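Amino acid ABC transporter, periplasmic amino acid-binding protein (Brucella ovis, PDB 4Z9N) probably binds amino acids or small peptides in the periplasm, here holding glutathione, and delivers them to an ABC transporter of the inner membrane. Local coordinates at residues 9-14 with 219-224; 13-18 with 54-59. All blocks are in the same frame, centred on the assembly; numbering follows the deposited sequence.

Both contacts use helix 11-18, the first helix of the chain, share Ser13 and Asp14, and lie on the same side of the chain's centre, each about 21 Å from it. Interaction 1 takes the N-terminal end of this helix and the residues before it to the start of helix 222-240; interaction 2 takes its later turns to the end of helix 44-57. The two centres are about 13 Å apart, and their apolar parts meet: Trp224 CZ3 lies 3.7 Å from Ile56 CD1. The helix that leads into strand 21-25 of the parallel sheet (63-67, 21-25, 84-85) is thus held by helix 44-57 of that sheet's crossover and by the much later helix 222-240.

Interaction 1 (9-14 with 219-224); sequences ADTLSD and QGDARW. With NA (sodium ion), chain K.
Two N-capped helix starts meet here, those of helix 11-18 and helix 222-240, and Asp221, the N-cap residue of the second, also serves the first. Its OD2 takes the backbone N of Thr11 at 2.7 Å through the syn lone pair, with an N-H...O angle of 163°. The same OD2 accepts from Thr11 OG1 at 2.9 Å, on the anti side and tilted out of the carboxylate plane. OD1 accepts from Trp224 N at 3.1 Å, met from above that plane, in the capping bond of its own helix. Asp10 caps helix 11-18 in the same manner, its OD1 accepting from Ser13 N. One water donates to Asp10 OD1 and Asp221 OD1 and accepts from Leu12 N at 2.9 Å, tying the caps together.

Next to the caps, Thr11 lies over the indole of Trp224. With CG2 anti to the backbone N (chi1 -58°), the methyl makes a CH-pi contact, 3.7 Å from the centroid of the five-membered ring and 10° off its normal. Leu12 CD1 comes in plane to the indole edge, 3.9 Å from CZ3. Trp224 NE1 donates a hydrogen bond to Asp83 O. Gln219 leads instead to a sodium ion shared with Asp226 of the second subunit. Partners on both oxygens fix the Asp221 carboxylate's rotation, and these donors and helix starts probably offset the nearby Asp10 carboxylate.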
ATOM      1  N   ALA D   9      19.298  16.610  -2.238  1.00 45.08           N
ATOM      2  CA  ALA D   9      19.484  15.286  -2.831  1.00 43.91           C
ATOM      3  C   ALA D   9      18.606  15.118  -4.074  1.00 40.79           C
ATOM      4  O   ALA D   9      17.432  15.495  -4.071  1.00 35.81           O
ATOM      5  CB  ALA D   9      19.179  14.197  -1.816  1.00 42.63           C
ATOM      6  N   ASP D  10      19.196  14.557  -5.128  1.00 37.66           N
ATOM      7  CA  ASP D  10      18.518  14.357  -6.406  1.00 34.96           C
ATOM      8  C   ASP D  10      19.102  13.122  -7.093  1.00 27.73           C
ATOM      9  O   ASP D  10      19.974  13.226  -7.956  1.00 28.28           O
ATOM     10  CB  ASP D  10      18.674  15.595  -7.292  1.00 35.81           C
ATOM     11  CG  ASP D  10      17.740  15.588  -8.489  1.00 36.47           C
ATOM     12  OD1 ASP D  10      17.114  14.543  -8.784  1.00 28.11           O
ATOM     13  OD2 ASP D  10      17.646  16.646  -9.145  1.00 41.32           O
ATOM     14  N   THR D  11      18.627  11.953  -6.687  1.00 26.43           N
ATOM     15  CA  THR D  11      19.139  10.696  -7.207  1.00 25.64           C
ATOM     16  C   THR D  11      18.765  10.541  -8.674  1.00 25.38           C
ATOM     17  O   THR D  11      19.551  10.037  -9.464  1.00 25.54           O
ATOM     18  CB  THR D  11      18.609   9.494  -6.383  1.00 24.40           C
ATOM     19  OG1 THR D  11      18.992   9.652  -5.013  1.00 27.17           O
ATOM     20  CG2 THR D  11      19.166   8.185  -6.891  1.00 23.79           C
ATOM     21  N   LEU D  12      17.565  10.978  -9.046  1.00 25.14           N
ATOM     22  CA  LEU D  12      17.174  10.890 -10.451  1.00 25.10           C
ATOM     23  C   LEU D  12      18.212  11.576 -11.357  1.00 26.30           C
ATOM     24  O   LEU D  12      18.663  11.001 -12.351  1.00 26.36           O
ATOM     25  CB  LEU D  12      15.796  11.507 -10.677  1.00 25.04           C
ATOM     26  CG  LEU D  12      15.338  11.389 -12.131  1.00 25.11           C
ATOM     27  CD1 LEU D  12      15.249   9.918 -12.552  1.00 24.13           C
ATOM     28  CD2 LEU D  12      13.996  12.086 -12.317  1.00 25.27           C
ATOM     29  N   SER D  13      18.592  12.798 -11.004  0.58 27.41           N
ATOM     30  CA  SER D  13      19.555  13.554 -11.803  0.58 28.70           C
ATOM     31  C   SER D  13      20.910  12.858 -11.880  0.58 28.92           C
ATOM     32  O   SER D  13      21.545  12.822 -12.938  0.58 29.55           O
ATOM     33  CB  SER D  13      19.728  14.962 -11.235  0.58 35.66           C
ATOM     34  OG  SER D  13      20.678  15.695 -11.986  0.58 31.30           O
ATOM     35  N   ASP D  14      21.353  12.312 -10.752  1.00 28.89           N
ATOM     36  CA  ASP D  14      22.639  11.620 -10.691  1.00 31.75           C
ATOM     37  C   ASP D  14      22.625  10.329 -11.494  1.00 31.30           C
ATOM     38  O   ASP D  14      23.614   9.985 -12.135  1.00 28.80           O
ATOM     39  CB  ASP D  14      23.025  11.336  -9.238  1.00 28.75           C
ATOM     40  CG  ASP D  14      23.198  12.606  -8.425  1.00 41.83           C
ATOM     41  OD1 ASP D  14      23.132  12.531  -7.181  1.00 43.04           O
ATOM     42  OD2 ASP D  14      23.393  13.676  -9.030  1.00 39.98           O
ATOM     43  N   GLN D 219      15.468   7.780   2.620  1.00 19.79           N
ATOM     44  CA  GLN D 219      14.656   8.957   2.954  1.00 19.92           C
ATOM     45  C   GLN D 219      15.264  10.237   2.379  1.00 19.70           C
ATOM     46  O   GLN D 219      16.437  10.268   2.011  1.00 24.42           O
ATOM     47  CB  GLN D 219      14.512   9.101   4.477  1.00 23.38           C
ATOM     48  CG  GLN D 219      13.649   8.021   5.097  1.00 27.44           C
ATOM     49  CD  GLN D 219      13.485   8.151   6.607  1.00 27.53           C
ATOM     50  OE1 GLN D 219      12.620   7.493   7.208  1.00 24.35           O
ATOM     51  NE2 GLN D 219      14.312   8.995   7.227  1.00 25.29           N
ATOM     52  N   GLY D 220      14.463  11.298   2.295  1.00 20.96           N
ATOM     53  CA  GLY D 220      14.968  12.609   1.920  1.00 26.13           C
ATOM     54  C   GLY D 220      15.103  12.904   0.432  1.00 25.19           C
ATOM     55  O   GLY D 220      15.727  13.890   0.044  1.00 25.31           O
ATOM     56  N   ASP D 221      14.526  12.053  -0.410  1.00 22.33           N
ATOM     57  CA  ASP D 221      14.523  12.312  -1.844  1.00 21.55           C
ATOM     58  C   ASP D 221      13.175  11.865  -2.413  1.00 24.09           C
ATOM     59  O   ASP D 221      13.040  10.747  -2.919  1.00 20.72           O
ATOM     60  CB  ASP D 221      15.694  11.590  -2.529  1.00 22.12           C
ATOM     61  CG  ASP D 221      15.897  12.019  -3.967  1.00 23.89           C
ATOM     62  OD1 ASP D 221      14.960  12.598  -4.573  1.00 24.39           O
ATOM     63  OD2 ASP D 221      17.004  11.770  -4.507  1.00 26.33           O
ATOM     64  N   ALA D 222      12.175  12.738  -2.302  1.00 25.04           N
ATOM     65  CA  ALA D 222      10.809  12.404  -2.700  1.00 25.04           C
ATOM     66  C   ALA D 222      10.706  12.142  -4.194  1.00 21.62           C
ATOM     67  O   ALA D 222       9.955  11.260  -4.623  1.00 21.47           O
ATOM     68  CB  ALA D 222       9.845  13.521  -2.294  1.00 26.95           C
ATOM     69  N   ARG D 223      11.459  12.904  -4.982  1.00 20.97           N
ATOM     70  CA  ARG D 223      11.426  12.759  -6.434  1.00 24.99           C
ATOM     71  C   ARG D 223      11.860  11.358  -6.839  1.00 25.62           C
ATOM     72  O   ARG D 223      11.248  10.746  -7.721  1.00 20.45           O
ATOM     73  CB  ARG D 223      12.329  13.804  -7.112  1.00 26.28           C
ATOM     74  N   TRP D 224      12.921  10.858  -6.198  1.00 18.84           N
ATOM     75  CA  TRP D 224      13.419   9.518  -6.489  1.00 18.41           C
ATOM     76  C   TRP D 224      12.442   8.435  -6.020  1.00 21.63           C
ATOM     77  O   TRP D 224      12.212   7.451  -6.734  1.00 18.05           O
ATOM     78  CB  TRP D 224      14.801   9.292  -5.857  1.00 19.40           C
ATOM     79  CG  TRP D 224      15.346   7.947  -6.193  1.00 19.23           C
ATOM     80  CD1 TRP D 224      15.651   6.947  -5.322  1.00 19.15           C
ATOM     81  CD2 TRP D 224      15.609   7.434  -7.507  1.00 19.32           C
ATOM     82  NE1 TRP D 224      16.108   5.844  -6.005  1.00 19.52           N
ATOM     83  CE2 TRP D 224      16.094   6.121  -7.350  1.00 21.74           C
ATOM     84  CE3 TRP D 224      15.509   7.971  -8.799  1.00 20.18           C
ATOM     85  CZ2 TRP D 224      16.465   5.324  -8.436  1.00 24.67           C
ATOM     86  CZ3 TRP D 224      15.876   7.177  -9.881  1.00 20.78           C
ATOM     87  CH2 TRP D 224      16.353   5.872  -9.691  1.00 23.86           C
TER
HETATM   88 NA    NA K 405      10.837   5.878   6.634  1.00 13.31          NA
HETATM   89  O   HOH W   1      15.534  12.341  -7.447  1.00 26.67           O

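Interaction 2 (13-18 with 54-59)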
ATOM      1  N   SER D  13      18.592  12.798 -11.004  0.58 27.41           N
ATOM      2  CA  SER D  13      19.555  13.554 -11.803  0.58 28.70           C
ATOM      3  C   SER D  13      20.910  12.858 -11.880  0.58 28.92           C
ATOM      4  O   SER D  13      21.545  12.822 -12.938  0.58 29.55           O
ATOM      5  CB  SER D  13      19.728  14.962 -11.235  0.58 35.66           C
ATOM      6  OG  SER D  13      20.678  15.695 -11.986  0.58 31.30           O
ATOM      7  N   ASP D  14      21.353  12.312 -10.752  1.00 28.89           N
ATOM      8  CA  ASP D  14      22.639  11.620 -10.691  1.00 31.75           C
ATOM      9  C   ASP D  14      22.625  10.329 -11.494  1.00 31.30           C
ATOM     10  O   ASP D  14      23.614   9.985 -12.135  1.00 28.80           O
ATOM     11  CB  ASP D  14      23.025  11.336  -9.238  1.00 28.75           C
ATOM     12  CG  ASP D  14      23.198  12.606  -8.425  1.00 41.83           C
ATOM     13  OD1 ASP D  14      23.132  12.531  -7.181  1.00 43.04           O
ATOM     14  OD2 ASP D  14      23.393  13.676  -9.030  1.00 39.98           O
ATOM     15  N   VAL D  15      21.493   9.625 -11.458  1.00 28.92           N
ATOM     16  CA  VAL D  15      21.315   8.412 -12.245  1.00 26.26           C
ATOM     17  C   VAL D  15      21.391   8.728 -13.750  1.00 28.03           C
ATOM     18  O   VAL D  15      22.075   8.037 -14.504  1.00 27.47           O
ATOM     19  CB  VAL D  15      19.983   7.709 -11.874  1.00 24.90           C
ATOM     20  CG1 VAL D  15      19.615   6.665 -12.923  1.00 24.54           C
ATOM     21  CG2 VAL D  15      20.087   7.089 -10.471  1.00 24.34           C
ATOM     22  N   LYS D  16      20.706   9.778 -14.191  1.00 27.36           N
ATOM     23  CA  LYS D  16      20.752  10.132 -15.603  1.00 37.32           C
ATOM     24  C   LYS D  16      22.148  10.589 -16.000  1.00 39.13           C
ATOM     25  O   LYS D  16      22.625  10.259 -17.079  1.00 30.28           O
ATOM     26  CB  LYS D  16      19.730  11.212 -15.946  1.00 28.44           C
ATOM     27  CG  LYS D  16      18.305  10.793 -15.674  1.00 27.29           C
ATOM     28  CD  LYS D  16      17.354  11.970 -15.684  1.00 40.53           C
ATOM     29  CE  LYS D  16      17.033  12.385 -17.099  1.00 48.12           C
ATOM     30  NZ  LYS D  16      16.647  13.824 -17.177  1.00 54.74           N
ATOM     31  N   ALA D  17      22.800  11.334 -15.115  1.00 30.09           N
ATOM     32  CA  ALA D  17      24.157  11.810 -15.370  1.00 31.49           C
ATOM     33  C   ALA D  17      25.170  10.671 -15.529  1.00 34.78           C
ATOM     34  O   ALA D  17      26.029  10.737 -16.400  1.00 34.90           O
ATOM     35  CB  ALA D  17      24.598  12.745 -14.262  1.00 32.05           C
ATOM     36  N   LYS D  18      25.094   9.631 -14.701  1.00 33.63           N
ATOM     37  CA  LYS D  18      26.083   8.563 -14.825  1.00 31.04           C
ATOM     38  C   LYS D  18      25.665   7.600 -15.939  1.00 33.55           C
ATOM     39  O   LYS D  18      26.499   6.872 -16.490  1.00 32.40           O
ATOM     40  CB  LYS D  18      26.293   7.836 -13.499  1.00 30.33           C
ATOM     41  CG  LYS D  18      25.136   7.004 -13.017  1.00 28.76           C
ATOM     42  CD  LYS D  18      25.400   6.491 -11.591  1.00 28.55           C
ATOM     43  CE  LYS D  18      24.249   5.601 -11.116  1.00 26.76           C
ATOM     44  NZ  LYS D  18      24.406   5.157  -9.701  1.00 35.40           N
ATOM     45  N   SER D  54      14.157   1.144 -17.454  1.00 22.89           N
ATOM     46  CA  SER D  54      13.410   1.412 -18.688  1.00 24.45           C
ATOM     47  C   SER D  54      12.636   2.720 -18.583  1.00 23.52           C
ATOM     48  O   SER D  54      12.606   3.508 -19.518  1.00 24.46           O
ATOM     49  CB  SER D  54      12.455   0.265 -19.024  1.00 23.53           C
ATOM     50  OG  SER D  54      13.108  -0.990 -18.994  1.00 28.52           O
ATOM     51  N   ALA D  55      12.022   2.950 -17.428  1.00 22.49           N
ATOM     52  CA  ALA D  55      11.328   4.209 -17.167  1.00 22.48           C
ATOM     53  C   ALA D  55      12.203   5.430 -17.419  1.00 23.29           C
ATOM     54  O   ALA D  55      11.731   6.467 -17.886  1.00 23.91           O
ATOM     55  CB  ALA D  55      10.815   4.230 -15.721  1.00 21.40           C
ATOM     56  N   ILE D  56      13.483   5.306 -17.093  1.00 24.24           N
ATOM     57  CA  ILE D  56      14.391   6.440 -17.110  1.00 26.60           C
ATOM     58  C   ILE D  56      15.116   6.555 -18.430  1.00 28.47           C
ATOM     59  O   ILE D  56      15.208   7.644 -18.998  1.00 26.25           O
ATOM     60  CB  ILE D  56      15.409   6.344 -15.957  1.00 23.78           C
ATOM     61  CG1 ILE D  56      14.688   6.355 -14.607  1.00 23.27           C
ATOM     62  CG2 ILE D  56      16.438   7.470 -16.038  1.00 24.76           C
ATOM     63  CD1 ILE D  56      15.612   6.057 -13.425  1.00 26.09           C
ATOM     64  N   PHE D  57      15.636   5.425 -18.908  1.00 26.43           N
ATOM     65  CA  PHE D  57      16.537   5.415 -20.057  1.00 26.85           C
ATOM     66  C   PHE D  57      15.912   4.822 -21.316  1.00 32.66           C
ATOM     67  O   PHE D  57      16.488   4.930 -22.391  1.00 33.76           O
ATOM     68  CB  PHE D  57      17.817   4.632 -19.719  1.00 26.99           C
ATOM     69  CG  PHE D  57      18.611   5.216 -18.590  1.00 31.52           C
ATOM     70  CD1 PHE D  57      19.334   6.387 -18.765  1.00 35.67           C
ATOM     71  CD2 PHE D  57      18.658   4.584 -17.355  1.00 25.65           C
ATOM     72  CE1 PHE D  57      20.072   6.930 -17.718  1.00 37.28           C
ATOM     73  CE2 PHE D  57      19.404   5.115 -16.313  1.00 25.55           C
ATOM     74  CZ  PHE D  57      20.107   6.289 -16.491  1.00 26.48           C
ATOM     75  N   GLY D  58      14.747   4.191 -21.186  1.00 28.05           N
ATOM     76  CA  GLY D  58      14.146   3.494 -22.312  1.00 27.17           C
ATOM     77  C   GLY D  58      14.948   2.281 -22.756  1.00 34.26           C
ATOM     78  O   GLY D  58      14.878   1.851 -23.910  1.00 32.85           O
ATOM     79  N   ASP D  59      15.720   1.731 -21.824  1.00 26.64           N
ATOM     80  CA  ASP D  59      16.621   0.621 -22.110  1.00 26.89           C
ATOM     81  C   ASP D  59      16.788  -0.179 -20.819  1.00 25.66           C
ATOM     82  O   ASP D  59      17.418   0.296 -19.892  1.00 25.23           O
ATOM     83  CB  ASP D  59      17.971   1.154 -22.622  1.00 27.94           C
ATOM     84  CG  ASP D  59      18.960   0.050 -22.994  1.00 30.76           C
ATOM     85  OD1 ASP D  59      18.757  -1.124 -22.619  1.00 27.73           O
ATOM     86  OD2 ASP D  59      19.971   0.371 -23.663  1.00 31.06           O
TER
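Phe57 points its ring end-on at helix 11-18, with CZ leading and meeting both the carbonyl O and the CG1 methyl of Val15. The carbonyl O of Val15 lies at the ring edge, in its plane, 3.3 Å from CZ, where the positive rim of the ring makes a weakly favourable electrostatic contact. Val15 CG1 reaches the same end of the ring, 3.6 Å from CZ and 3.7 Å from CE2, and the two side chains run at a slant to each other. CG1 is the branch of Val15 set anti to its backbone N (chi1 165°), which directs it to Phe57, whereas CG2 turns to Trp224 of helix 222-240. On the other side of CZ, CE1 comes within 3.9 Å of Lys16 CA.

These side chains join the later turns of helix 11-18, which leads into strand 21-25, to the C-terminal end of helix 44-57. The latter lies in the beta-alpha-beta crossover between the adjacent parallel strands 21-25 and 63-67. Backbones stay apart: the nearest CA pair, Lys16 and Ile56, is separated by 7.5 Å.

Ile56 contributes two branches. Its CG2 lies over one face of the neighbouring Phe57 ring and meets Lys16 CG at 3.8 Å, so the lysine supplies the start of its aliphatic chain while its amino end leads away. The other branch ends in CD1, which lies 4.1 Å from Val15 CG1 and also packs on Trp224.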